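Long-range contacts in exotoxin 6 (Staphylococcus aureus subsp. aureus Mu50, PDB 4ZYS), which probably acts as a secreted superantigen-like toxin that binds sugars, built from an OB-fold domain and a beta-grasp domain: residues N26-K31 with D65-D70; K37-V42 with Q50-G55; K58-D63 with V90-S95; I157-K162 with D182-R187. One frame throughout, in Å; residues are numbered along the deposited sequence.

Contact 1 of 4, residues N26-K31 with D65-D70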
loop_
_atom_site.group_PDB
_atom_site.type_symbol
_atom_site.label_atom_id
_atom_site.label_comp_id
_atom_site.label_asym_id
_atom_site.label_seq_id
_atom_site.Cartn_x
_atom_site.Cartn_y
_atom_site.Cartn_z
ATOM N N ASN A 26 -1.715 15.179 -4.925
ATOM C CA ASN A 26 -2.091 16.163 -5.945
ATOM C C ASN A 26 -0.872 16.547 -6.776
ATOM O O ASN A 26 -0.399 17.691 -6.727
ATOM C CB ASN A 26 -2.726 17.400 -5.271
ATOM C CG ASN A 26 -3.517 18.299 -6.169
ATOM O OD1 ASN A 26 -3.975 17.927 -7.259
ATOM N ND2 ASN A 26 -3.796 19.470 -5.645
ATOM N N VAL A 27 -0.320 15.561 -7.483
ATOM C CA VAL A 27 0.873 15.780 -8.297
ATOM C C VAL A 27 0.553 15.410 -9.744
ATOM O O VAL A 27 -0.592 15.047 -10.037
ATOM C CB VAL A 27 2.131 15.029 -7.746
ATOM C CG1 VAL A 27 2.519 15.554 -6.364
ATOM C CG2 VAL A 27 1.925 13.508 -7.716
ATOM N N THR A 28 1.548 15.560 -10.649
ATOM C CA THR A 28 1.432 15.223 -12.061
ATOM C C THR A 28 2.260 13.992 -12.413
ATOM O O THR A 28 3.449 13.895 -12.078
ATOM C CB THR A 28 1.850 16.390 -12.954
ATOM O OG1 THR A 28 1.021 17.514 -12.663
ATOM C CG2 THR A 28 1.755 16.055 -14.435
ATOM N N GLY A 29 1.613 13.101 -13.145
ATOM C CA GLY A 29 2.212 11.917 -13.728
ATOM C C GLY A 29 1.847 11.824 -15.198
ATOM O O GLY A 29 0.762 12.247 -15.603
ATOM N N TYR A 30 2.763 11.313 -16.016
ATOM C CA TYR A 30 2.549 11.101 -17.446
ATOM C C TYR A 30 2.453 9.622 -17.684
ATOM O O TYR A 30 3.412 8.898 -17.492
ATOM C CB TYR A 30 3.664 11.748 -18.294
ATOM C CG TYR A 30 3.508 13.249 -18.407
ATOM C CD1 TYR A 30 3.911 14.092 -17.374
ATOM C CD2 TYR A 30 2.916 13.828 -19.525
ATOM C CE1 TYR A 30 3.781 15.476 -17.474
ATOM C CE2 TYR A 30 2.761 15.211 -19.626
ATOM C CZ TYR A 30 3.204 16.034 -18.599
ATOM O OH TYR A 30 3.075 17.407 -18.671
ATOM N N LYS A 31 1.270 9.171 -18.053
ATOM C CA LYS A 31 0.950 7.768 -18.306
ATOM C C LYS A 31 1.309 7.389 -19.745
ATOM O O LYS A 31 1.085 8.186 -20.667
ATOM C CB LYS A 31 -0.542 7.540 -18.038
ATOM C CG LYS A 31 -0.923 6.080 -17.837
ATOM C CD LYS A 31 -1.662 5.534 -19.024
ATOM C CE LYS A 31 -1.908 4.063 -18.918
ATOM N NZ LYS A 31 -2.506 3.548 -20.174
ATOM N N ASP A 65 -0.778 13.418 -19.582
ATOM C CA ASP A 65 -0.864 14.163 -18.340
ATOM C C ASP A 65 -2.051 13.775 -17.461
ATOM O O ASP A 65 -3.207 13.917 -17.867
ATOM C CB ASP A 65 -0.940 15.676 -18.656
ATOM C CG ASP A 65 -0.949 16.626 -17.457
ATOM O OD1 ASP A 65 -0.990 16.146 -16.316
ATOM O OD2 ASP A 65 -0.913 17.841 -17.668
ATOM N N ASN A 66 -1.741 13.348 -16.219
ATOM C CA ASN A 66 -2.675 13.094 -15.123
ATOM C C ASN A 66 -2.233 14.006 -13.993
ATOM O O ASN A 66 -1.219 13.722 -13.359
ATOM C CB ASN A 66 -2.676 11.620 -14.698
ATOM C CG ASN A 66 -3.342 10.697 -15.682
ATOM O OD1 ASN A 66 -4.526 10.369 -15.561
ATOM N ND2 ASN A 66 -2.601 10.277 -16.689
ATOM N N SER A 67 -2.921 15.134 -13.784
ATOM C CA SER A 67 -2.498 16.103 -12.763
ATOM C C SER A 67 -3.386 16.133 -11.510
ATOM O O SER A 67 -3.398 17.140 -10.791
ATOM C CB SER A 67 -2.424 17.501 -13.370
ATOM O OG SER A 67 -1.201 17.644 -14.069
ATOM N N ASN A 68 -4.078 15.027 -11.218
ATOM C CA ASN A 68 -4.986 14.918 -10.065
ATOM C C ASN A 68 -4.702 13.596 -9.334
ATOM O O ASN A 68 -5.618 12.839 -9.014
ATOM C CB ASN A 68 -6.444 14.967 -10.590
ATOM C CG ASN A 68 -6.787 13.814 -11.548
ATOM O OD1 ASN A 68 -5.925 13.252 -12.267
ATOM N ND2 ASN A 68 -8.037 13.378 -11.514
ATOM N N ILE A 69 -3.432 13.279 -9.132
ATOM C CA ILE A 69 -3.102 11.984 -8.567
ATOM C C ILE A 69 -2.341 12.112 -7.274
ATOM O O ILE A 69 -1.721 13.145 -6.996
ATOM C CB ILE A 69 -2.302 11.096 -9.598
ATOM C CG1 ILE A 69 -1.017 11.781 -10.115
ATOM C CG2 ILE A 69 -3.179 10.643 -10.751
ATOM C CD1 ILE A 69 0.142 10.835 -10.496
ATOM N N ASP A 70 -2.400 11.039 -6.477
ATOM C CA ASP A 70 -1.597 10.863 -5.271
ATOM C C ASP A 70 -0.705 9.689 -5.527
ATOM O O ASP A 70 -1.104 8.760 -6.231
ATOM C CB ASP A 70 -2.453 10.646 -4.009
ATOM C CG ASP A 70 -3.352 11.811 -3.651
ATOM O OD1 ASP A 70 -3.172 12.909 -4.239
ATOM O OD2 ASP A 70 -4.260 11.620 -2.814
#
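Thr28 and Ser67 meet hydroxyl to hydroxyl: Thr28 OG1 donates to Ser67 OG at 2.6 Å, and Ser67 OG donates in turn to Asp65 OD1, on the syn side of the carboxylate. With Thr28 OG1 turned beside its own backbone N (chi1 -59°), the methyl CG2 swings the other way and rests 3.3 Å from Asp65 OD1. Two residues on, the Tyr30 ring leans over the Asp65 backbone. Asp65 CA sits above one ring face, 4.2 Å from the centroid of Tyr30, a CH-pi contact, and the carboxylate plane is turned 28° from the ring.

Beneath these polar groups the side chains of Val27 and Ile69 cross at about a right angle, Val27 CG2 lying 4.2 Å from Ile69 CG1. Ile69 CD1 reaches on to Gly29, where no side chain intervenes, 3.8 Å from Gly29 N. Gly29 and Asn66 form a hydrogen-bonded antiparallel pair, and a beta bulge shifts the register before Val27 pairs with Ile69. At the end, Asp70 OD1 accepts from Asn26 N at 2.8 Å and also bonds Thr93 OG1.

This is the strand 1 to strand 4 pairing that closes an OB barrel. Strand 27-34 lies between strands 37-44 and 64-67, while beyond the corner at Asn68 strand 69-74 runs beside strands 21-24 and 84-92.

Contact 2 of 4, residues K37-V42 with Q50-G55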
loop_
_atom_site.group_PDB
_atom_site.type_symbol
_atom_site.label_atom_id
_atom_site.label_comp_id
_atom_site.label_asym_id
_atom_site.label_seq_id
_atom_site.Cartn_x
_atom_site.Cartn_y
_atom_site.Cartn_z
ATOM N N LYS A 37 3.281 -2.677 -21.923
ATOM C CA LYS A 37 3.085 -2.518 -20.474
ATOM C C LYS A 37 2.834 -1.050 -20.082
ATOM O O LYS A 37 3.518 -0.160 -20.582
ATOM C CB LYS A 37 4.298 -3.080 -19.701
ATOM C CG LYS A 37 4.363 -4.601 -19.675
ATOM C CD LYS A 37 5.785 -5.092 -19.387
ATOM C CE LYS A 37 5.945 -6.595 -19.507
ATOM N NZ LYS A 37 5.891 -7.071 -20.920
ATOM N N ASP A 38 1.868 -0.813 -19.167
ATOM C CA ASP A 38 1.513 0.539 -18.703
ATOM C C ASP A 38 2.336 1.023 -17.501
ATOM O O ASP A 38 2.577 0.267 -16.558
ATOM C CB ASP A 38 0.026 0.637 -18.379
ATOM C CG ASP A 38 -0.880 0.627 -19.599
ATOM O OD1 ASP A 38 -0.374 0.366 -20.721
ATOM O OD2 ASP A 38 -2.095 0.862 -19.435
ATOM N N TYR A 39 2.763 2.308 -17.572
ATOM C CA TYR A 39 3.593 3.046 -16.602
ATOM C C TYR A 39 3.132 4.480 -16.459
ATOM O O TYR A 39 2.521 5.011 -17.368
ATOM C CB TYR A 39 5.084 3.081 -17.041
ATOM C CG TYR A 39 5.694 1.732 -17.302
ATOM C CD1 TYR A 39 6.184 0.955 -16.261
ATOM C CD2 TYR A 39 5.802 1.234 -18.596
ATOM C CE1 TYR A 39 6.731 -0.307 -16.494
ATOM C CE2 TYR A 39 6.379 -0.014 -18.845
ATOM C CZ TYR A 39 6.840 -0.782 -17.789
ATOM O OH TYR A 39 7.391 -2.019 -18.018
ATOM N N ILE A 40 3.491 5.121 -15.355
ATOM C CA ILE A 40 3.260 6.532 -15.092
ATOM C C ILE A 40 4.564 7.079 -14.496
ATOM O O ILE A 40 5.104 6.486 -13.560
ATOM C CB ILE A 40 1.983 6.835 -14.229
ATOM C CG1 ILE A 40 1.709 8.336 -14.101
ATOM C CG2 ILE A 40 1.978 6.165 -12.849
ATOM C CD1 ILE A 40 0.160 8.713 -14.105
ATOM N N ASP A 41 5.105 8.156 -15.107
ATOM C CA ASP A 41 6.330 8.834 -14.662
ATOM C C ASP A 41 5.963 10.027 -13.801
ATOM O O ASP A 41 5.062 10.768 -14.167
ATOM C CB ASP A 41 7.180 9.312 -15.857
ATOM C CG ASP A 41 7.955 8.250 -16.593
ATOM O OD1 ASP A 41 8.035 7.105 -16.087
ATOM O OD2 ASP A 41 8.427 8.537 -17.711
ATOM N N VAL A 42 6.645 10.212 -12.670
ATOM C CA VAL A 42 6.379 11.290 -11.737
ATOM C C VAL A 42 7.703 11.884 -11.284
ATOM O O VAL A 42 8.658 11.133 -11.033
ATOM C CB VAL A 42 5.546 10.811 -10.497
ATOM C CG1 VAL A 42 5.011 11.989 -9.684
ATOM C CG2 VAL A 42 4.386 9.904 -10.891
ATOM N N GLN A 50 9.396 5.828 -11.993
ATOM C CA GLN A 50 8.648 5.138 -13.034
ATOM C C GLN A 50 7.804 4.148 -12.284
ATOM O O GLN A 50 8.350 3.335 -11.544
ATOM C CB GLN A 50 9.566 4.464 -14.078
ATOM C CG GLN A 50 8.782 3.833 -15.215
ATOM C CD GLN A 50 9.536 2.728 -15.929
ATOM O OE1 GLN A 50 9.885 1.700 -15.338
ATOM N NE2 GLN A 50 9.702 2.858 -17.247
ATOM N N ILE A 51 6.487 4.255 -12.407
ATOM C CA ILE A 51 5.585 3.395 -11.664
ATOM C C ILE A 51 4.816 2.474 -12.605
ATOM O O ILE A 51 4.104 2.952 -13.489
ATOM C CB ILE A 51 4.589 4.232 -10.799
ATOM C CG1 ILE A 51 5.286 5.349 -9.978
ATOM C CG2 ILE A 51 3.724 3.319 -9.915
ATOM C CD1 ILE A 51 4.325 6.454 -9.391
ATOM N N SER A 52 4.892 1.159 -12.356
ATOM C CA SER A 52 4.104 0.176 -13.105
ATOM C C SER A 52 2.641 0.231 -12.696
ATOM O O SER A 52 2.322 0.188 -11.504
ATOM C CB SER A 52 4.630 -1.233 -12.868
ATOM O OG SER A 52 5.851 -1.406 -13.556
ATOM N N LEU A 53 1.767 0.326 -13.694
ATOM C CA LEU A 53 0.313 0.263 -13.579
ATOM C C LEU A 53 -0.068 -1.108 -14.107
ATOM O O LEU A 53 -0.351 -1.297 -15.299
ATOM C CB LEU A 53 -0.387 1.402 -14.344
ATOM C CG LEU A 53 0.001 2.835 -14.010
ATOM C CD1 LEU A 53 -0.611 3.780 -15.012
ATOM C CD2 LEU A 53 -0.453 3.219 -12.592
ATOM N N VAL A 54 0.041 -2.085 -13.226
ATOM C CA VAL A 54 -0.238 -3.473 -13.559
ATOM C C VAL A 54 -1.504 -3.868 -12.779
ATOM O O VAL A 54 -1.628 -3.548 -11.603
ATOM C CB VAL A 54 1.018 -4.356 -13.304
ATOM C CG1 VAL A 54 1.223 -4.700 -11.826
ATOM C CG2 VAL A 54 1.016 -5.599 -14.185
ATOM N N GLY A 55 -2.482 -4.428 -13.477
ATOM C CA GLY A 55 -3.750 -4.789 -12.858
ATOM C C GLY A 55 -4.894 -3.876 -13.246
ATOM O O GLY A 55 -5.113 -3.626 -14.435
HETATM O O HOH W 1 3.642 -2.376 -15.943
#
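Ile40 and Ile51 lie side by side and point the same way into the buried face, and here the packing is tight. Ile40 CG1 stands anti to the backbone N (chi1 -174°), leaving the CG2 methyl wedged between two neighbours: it meets Ile51 CB at 3.8 Å, and Leu53 CD2 comes across obliquely at the same separation. Farther along, Val42 CG2 touches Ile51 CD1, again at 3.8 Å. Val90 and Val71, from the adjoining strands, carry this apolar layer onward into the barrel interior.

The two strands, 37-44 and 47-52, form the beta hairpin of the second and third strands of the OB fold. Ile40 and Ile51 are a hydrogen-bonded antiparallel pair, each giving its N-H to the other's carbonyl. One residue beyond Ser52, Leu53 N reaches Asp38 O at 3.0 Å, from 42° above the carbonyl plane. A water also donates to Asp38 O, and its link to Ser52 OG is weak.

On the other face, partly open to solvent, flat polar groups replace the methyls. The Gln50 amide stacks on the Tyr39 ring with the planes 16° apart, NE2 lying toward the rim, 4.1 Å above the plane of Tyr39. Ser52 OG approaches Tyr39 CE1 to 3.3 Å, obliquely to the ring. The carboxylate of Asp41 runs alongside Gln50, nearly coplanar with its amide, and Asp41 OD1 meets Gln50 CG at 3.5 Å. Tyr32 OH bonds both Asp41 OD1 and Gln50 NE2, tying the two polar ends together, while Asp41 OD2 bonds Tyr48 OH.

Contact 3 of 4, residues K58-D63 with V90-S95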
loop_
_atom_site.group_PDB
_atom_site.type_symbol
_atom_site.label_atom_id
_atom_site.label_comp_id
_atom_site.label_asym_id
_atom_site.label_seq_id
_atom_site.Cartn_x
_atom_site.Cartn_y
_atom_site.Cartn_z
ATOM N N LYS A 58 -4.299 0.067 -14.553
ATOM C CA LYS A 58 -3.938 0.056 -15.967
ATOM C C LYS A 58 -4.913 0.905 -16.822
ATOM O O LYS A 58 -4.469 1.630 -17.727
ATOM C CB LYS A 58 -3.952 -1.403 -16.457
ATOM C CG LYS A 58 -3.064 -1.682 -17.646
ATOM C CD LYS A 58 -3.160 -3.123 -18.066
ATOM C CE LYS A 58 -2.598 -3.306 -19.447
ATOM N NZ LYS A 58 -2.641 -4.727 -19.884
ATOM N N ASP A 59 -6.221 0.841 -16.514
ATOM C CA ASP A 59 -7.239 1.547 -17.294
ATOM C C ASP A 59 -7.871 2.737 -16.527
ATOM O O ASP A 59 -8.731 3.428 -17.073
ATOM C CB ASP A 59 -8.312 0.536 -17.746
ATOM C CG ASP A 59 -7.725 -0.692 -18.446
ATOM O OD1 ASP A 59 -7.016 -0.516 -19.468
ATOM O OD2 ASP A 59 -7.960 -1.831 -17.957
ATOM N N LYS A 60 -7.391 3.007 -15.301
ATOM C CA LYS A 60 -7.874 4.088 -14.424
ATOM C C LYS A 60 -7.384 5.480 -14.862
ATOM O O LYS A 60 -8.073 6.481 -14.639
ATOM C CB LYS A 60 -7.391 3.820 -12.989
ATOM C CG LYS A 60 -8.147 4.558 -11.905
ATOM C CD LYS A 60 -7.812 3.953 -10.554
ATOM C CE LYS A 60 -7.972 4.943 -9.441
ATOM N NZ LYS A 60 -7.752 4.286 -8.137
ATOM N N PHE A 61 -6.176 5.540 -15.442
ATOM C CA PHE A 61 -5.558 6.801 -15.824
ATOM C C PHE A 61 -5.529 6.951 -17.325
ATOM O O PHE A 61 -5.322 5.973 -18.051
ATOM C CB PHE A 61 -4.139 6.924 -15.207
ATOM C CG PHE A 61 -4.183 6.666 -13.716
ATOM C CD1 PHE A 61 -4.608 7.658 -12.835
ATOM C CD2 PHE A 61 -3.918 5.398 -13.207
ATOM C CE1 PHE A 61 -4.755 7.388 -11.466
ATOM C CE2 PHE A 61 -4.083 5.127 -11.850
ATOM C CZ PHE A 61 -4.484 6.131 -10.984
ATOM N N LYS A 62 -5.758 8.191 -17.786
ATOM C CA LYS A 62 -5.716 8.533 -19.214
ATOM C C LYS A 62 -4.249 8.592 -19.687
ATOM O O LYS A 62 -3.350 8.809 -18.872
ATOM C CB LYS A 62 -6.454 9.869 -19.499
ATOM C CG LYS A 62 -5.940 11.075 -18.710
ATOM C CD LYS A 62 -6.098 12.363 -19.501
ATOM C CE LYS A 62 -6.410 13.551 -18.628
ATOM N NZ LYS A 62 -6.329 14.829 -19.393
ATOM N N ASP A 63 -4.009 8.404 -20.986
ATOM C CA ASP A 63 -2.660 8.510 -21.518
ATOM C C ASP A 63 -2.253 9.979 -21.460
ATOM O O ASP A 63 -3.104 10.875 -21.555
ATOM C CB ASP A 63 -2.575 7.934 -22.944
ATOM C CG ASP A 63 -2.655 6.412 -22.966
ATOM O OD1 ASP A 63 -1.624 5.749 -22.647
ATOM O OD2 ASP A 63 -3.745 5.876 -23.300
ATOM N N VAL A 90 -0.891 4.359 -7.073
ATOM C CA VAL A 90 -1.320 5.570 -7.786
ATOM C C VAL A 90 -2.815 5.617 -7.686
ATOM O O VAL A 90 -3.514 4.695 -8.118
ATOM C CB VAL A 90 -0.812 5.714 -9.250
ATOM C CG1 VAL A 90 -1.145 7.107 -9.801
ATOM C CG2 VAL A 90 0.704 5.465 -9.323
ATOM N N THR A 91 -3.298 6.665 -7.037
ATOM C CA THR A 91 -4.719 6.886 -6.753
ATOM C C THR A 91 -5.145 8.306 -7.200
ATOM O O THR A 91 -4.295 9.124 -7.554
ATOM C CB THR A 91 -4.970 6.681 -5.224
ATOM O OG1 THR A 91 -4.094 7.522 -4.477
ATOM C CG2 THR A 91 -4.794 5.235 -4.759
ATOM N N LYS A 92 -6.467 8.572 -7.189
ATOM C CA LYS A 92 -7.043 9.876 -7.495
ATOM C C LYS A 92 -6.930 10.723 -6.236
ATOM O O LYS A 92 -7.167 10.228 -5.135
ATOM C CB LYS A 92 -8.521 9.767 -7.952
ATOM C CG LYS A 92 -8.775 8.862 -9.175
ATOM C CD LYS A 92 -8.314 9.466 -10.529
ATOM C CE LYS A 92 -8.319 8.446 -11.648
ATOM N NZ LYS A 92 -8.384 9.081 -12.991
ATOM N N THR A 93 -6.557 11.991 -6.393
ATOM C CA THR A 93 -6.429 12.898 -5.278
ATOM C C THR A 93 -7.825 13.237 -4.706
ATOM O O THR A 93 -8.830 13.087 -5.412
ATOM C CB THR A 93 -5.664 14.154 -5.709
ATOM O OG1 THR A 93 -5.142 14.755 -4.530
ATOM C CG2 THR A 93 -6.539 15.166 -6.470
ATOM N N ASN A 94 -7.876 13.731 -3.450
ATOM C CA ASN A 94 -9.130 14.132 -2.818
ATOM C C ASN A 94 -9.729 15.342 -3.511
ATOM O O ASN A 94 -9.002 16.224 -3.986
ATOM C CB ASN A 94 -8.935 14.442 -1.318
ATOM C CG ASN A 94 -8.788 13.227 -0.410
ATOM O OD1 ASN A 94 -8.675 12.077 -0.855
ATOM N ND2 ASN A 94 -8.853 13.449 0.900
ATOM N N SER A 95 -11.076 15.405 -3.517
ATOM C CA SER A 95 -11.815 16.545 -4.033
ATOM C C SER A 95 -11.668 17.677 -3.020
ATOM O O SER A 95 -11.283 17.423 -1.885
ATOM C CB SER A 95 -13.270 16.161 -4.275
ATOM O OG SER A 95 -13.781 15.392 -3.201
#
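Phe61 projects from the 58-63 loop toward Val90 and Lys92, and its ring is met by different groups from one end to the other. CB points at the strand, and chi1 of -52° sets CG opposite the carbonyl carbon, the ring extending from there toward Val90. CD1 is the first atom to touch, with Lys92 CE and Lys92 NZ both 4.0 Å from it. At CE1 the gap to Lys92 CE narrows to 3.7 Å; the lysine chain slides past in the opposite direction, its CE oblique to the ring. CZ, the tip, comes closest to the strand: Val90 O lies near the ring plane, 3.3 Å from Phe61 CZ, and on one face Val90 CG1 makes an off-centre CH-pi contact, 4.1 Å from the centroid of the Phe61 ring. The opposite face is backed by CB of Lys60, the preceding residue.

Lys92 bends at chi2 (-74°), which folds its chain back to the loop. Its NZ donates to Lys60 O at 3.1 Å, tilted 32° from the carbonyl plane, while the extended Lys60 chain runs past it the other way, Lys60 CG to Lys92 CE being 3.9 Å. The two ammonium groups therefore stay well apart, that of Lys60 forming a salt bridge with Asp127.

The loop joins the third and fourth strands of the OB barrel and lays Phe61 against its interior, where Leu53, just after strand 47-52, and Ile69, in strand 69-74, also touch the ring. Asp127, in strand 127-129, additionally accepts from Lys92 N, fastening the end of strand 84-92 to the second domain.

Contact 4 of 4, residues I157-K162 with D182-R187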
loop_
_atom_site.group_PDB
_atom_site.type_symbol
_atom_site.label_atom_id
_atom_site.label_comp_id
_atom_site.label_asym_id
_atom_site.label_seq_id
_atom_site.Cartn_x
_atom_site.Cartn_y
_atom_site.Cartn_z
ATOM N N ILE A 157 -4.069 -9.685 7.437
ATOM C CA ILE A 157 -4.675 -8.368 7.560
ATOM C C ILE A 157 -6.107 -8.509 7.017
ATOM O O ILE A 157 -6.260 -9.030 5.921
ATOM C CB ILE A 157 -3.898 -7.223 6.856
ATOM C CG1 ILE A 157 -2.551 -6.965 7.513
ATOM C CG2 ILE A 157 -4.744 -5.929 6.814
ATOM C CD1 ILE A 157 -1.539 -6.289 6.563
ATOM N N THR A 158 -7.137 -8.044 7.755
ATOM C CA THR A 158 -8.522 -8.087 7.283
ATOM C C THR A 158 -9.065 -6.650 7.315
ATOM O O THR A 158 -9.107 -6.031 8.372
ATOM C CB THR A 158 -9.359 -9.112 8.060
ATOM O OG1 THR A 158 -8.647 -10.346 8.096
ATOM C CG2 THR A 158 -10.723 -9.353 7.440
ATOM N N ILE A 159 -9.388 -6.099 6.131
ATOM C CA ILE A 159 -9.948 -4.762 5.982
ATOM C C ILE A 159 -11.442 -4.944 5.685
ATOM O O ILE A 159 -11.803 -5.513 4.656
ATOM C CB ILE A 159 -9.174 -3.897 4.935
ATOM C CG1 ILE A 159 -7.672 -3.785 5.348
ATOM C CG2 ILE A 159 -9.809 -2.497 4.795
ATOM C CD1 ILE A 159 -6.687 -3.367 4.255
ATOM N N THR A 160 -12.305 -4.526 6.624
ATOM C CA THR A 160 -13.746 -4.671 6.460
ATOM C C THR A 160 -14.363 -3.310 6.095
ATOM O O THR A 160 -14.100 -2.303 6.759
ATOM C CB THR A 160 -14.367 -5.289 7.721
ATOM O OG1 THR A 160 -13.677 -6.507 8.012
ATOM C CG2 THR A 160 -15.862 -5.571 7.560
HETATM N N MSE A 161 -15.201 -3.302 5.041
HETATM C CA MSE A 161 -15.890 -2.109 4.547
HETATM C C MSE A 161 -17.245 -1.959 5.225
HETATM O O MSE A 161 -17.692 -2.910 5.864
HETATM C CB MSE A 161 -16.068 -2.212 3.029
HETATM C CG MSE A 161 -14.767 -2.609 2.294
HETATM SE SE MSE A 161 -13.281 -1.479 2.733
HETATM C CE MSE A 161 -13.840 0.010 1.716
ATOM N N LYS A 162 -17.904 -0.773 5.081
ATOM C CA LYS A 162 -19.236 -0.509 5.661
ATOM C C LYS A 162 -20.267 -1.459 5.107
ATOM O O LYS A 162 -21.162 -1.855 5.841
ATOM C CB LYS A 162 -19.715 0.947 5.437
ATOM C CG LYS A 162 -18.687 1.999 5.839
ATOM C CD LYS A 162 -19.277 3.219 6.553
ATOM C CE LYS A 162 -18.197 4.195 6.999
ATOM N NZ LYS A 162 -17.147 3.574 7.862
ATOM N N ASP A 182 -4.574 -1.691 -6.725
ATOM C CA ASP A 182 -5.992 -1.717 -6.351
ATOM C C ASP A 182 -6.242 -0.717 -5.255
ATOM O O ASP A 182 -5.412 -0.551 -4.365
ATOM C CB ASP A 182 -6.441 -3.120 -5.926
ATOM C CG ASP A 182 -6.474 -4.124 -7.066
ATOM O OD1 ASP A 182 -6.373 -3.696 -8.235
ATOM O OD2 ASP A 182 -6.584 -5.342 -6.784
ATOM N N SER A 183 -7.357 -0.002 -5.347
ATOM C CA SER A 183 -7.674 1.009 -4.360
ATOM C C SER A 183 -9.091 0.831 -3.875
ATOM O O SER A 183 -9.918 0.257 -4.575
ATOM C CB SER A 183 -7.456 2.413 -4.927
ATOM O OG SER A 183 -8.425 2.708 -5.913
ATOM N N ILE A 184 -9.358 1.277 -2.647
ATOM C CA ILE A 184 -10.679 1.156 -2.032
ATOM C C ILE A 184 -11.115 2.537 -1.534
ATOM O O ILE A 184 -10.282 3.437 -1.408
ATOM C CB ILE A 184 -10.681 0.065 -0.915
ATOM C CG1 ILE A 184 -9.697 0.384 0.224
ATOM C CG2 ILE A 184 -10.417 -1.326 -1.520
ATOM C CD1 ILE A 184 -9.677 -0.630 1.458
ATOM N N ASP A 185 -12.410 2.708 -1.266
ATOM C CA ASP A 185 -12.950 3.973 -0.760
ATOM C C ASP A 185 -12.599 4.089 0.713
ATOM O O ASP A 185 -13.107 3.327 1.534
ATOM C CB ASP A 185 -14.486 4.063 -0.996
ATOM C CG ASP A 185 -15.134 5.414 -0.720
ATOM O OD1 ASP A 185 -14.500 6.255 -0.044
ATOM O OD2 ASP A 185 -16.289 5.636 -1.191
ATOM N N GLY A 186 -11.705 5.019 1.024
ATOM C CA GLY A 186 -11.224 5.277 2.382
ATOM C C GLY A 186 -12.323 5.688 3.341
ATOM O O GLY A 186 -12.236 5.430 4.546
ATOM N N ARG A 187 -13.380 6.326 2.793
ATOM C CA ARG A 187 -14.551 6.760 3.549
ATOM C C ARG A 187 -15.432 5.577 3.961
ATOM O O ARG A 187 -16.306 5.747 4.810
ATOM C CB ARG A 187 -15.382 7.748 2.724
ATOM C CG ARG A 187 -14.617 8.982 2.235
ATOM C CD ARG A 187 -15.426 9.698 1.181
ATOM N NE ARG A 187 -15.489 8.895 -0.034
ATOM C CZ ARG A 187 -16.043 9.290 -1.172
ATOM N NH1 ARG A 187 -16.631 10.479 -1.256
ATOM N NH2 ARG A 187 -16.013 8.501 -2.240
#
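Met161, a selenomethionine, doubles back on itself to place its methyl CE 3.4 Å from a backbone oxygen, Asp185 O. The contact belongs to the beta-grasp domain: strand 155-161 lies in the main sheet, whereas 183-185 pairs with 127-129 in a separate small sheet. Their short axes pass 9.6 Å apart at 41°, so side chains bridge the gap, meeting one another or the facing carbonyls.

Bends at chi2 and chi3 (-53° and -75°) curl the Met161 chain so that the selenium, too, meets the other segment. Ile184 points toward strand 155-161, its CG1 held between the backbone N and the carbonyl carbon, and its CD1 lies 3.9 Å from Met161 SE and 3.8 Å from Ile159 CG2. Leu133 of helix 130-145 and Ile189 also pack on Ile184, placing it in the buried layer between helix and sheet. Toward the exposed end, Lys162 brings CE to 3.3 Å from Arg187 O, while its NZ bonds Gln190 OE1.

The chain leaves the short strand through an Asx turn. Asp185 OD1 takes Arg187 N from above the carboxylate plane at 3.1 Å and, with its syn lone pair, Arg187 NE at 2.8 Å in a salt bridge.

From the N terminus, strand 27-34 opens contact 1, and the chain must run through the hairpin of contact 2 before 65-70 closes that loop; contact 2 is therefore nested inside contact 1. The 58-63 segment also falls within the loop, but its partner 90-95 comes after it, and contacts 1 and 3 cross. All three tie together the OB barrel: Lys31 of contact 1 salt-bridges Asp38 of contact 2, and Asp70 N of contact 1 probably bonds Thr91 O of contact 3. Contact 4 follows in series and closes within the beta-grasp domain. It adjoins contact 3 between the OB-fold and beta-grasp parts of the chain, where Thr91 packs on Ser183.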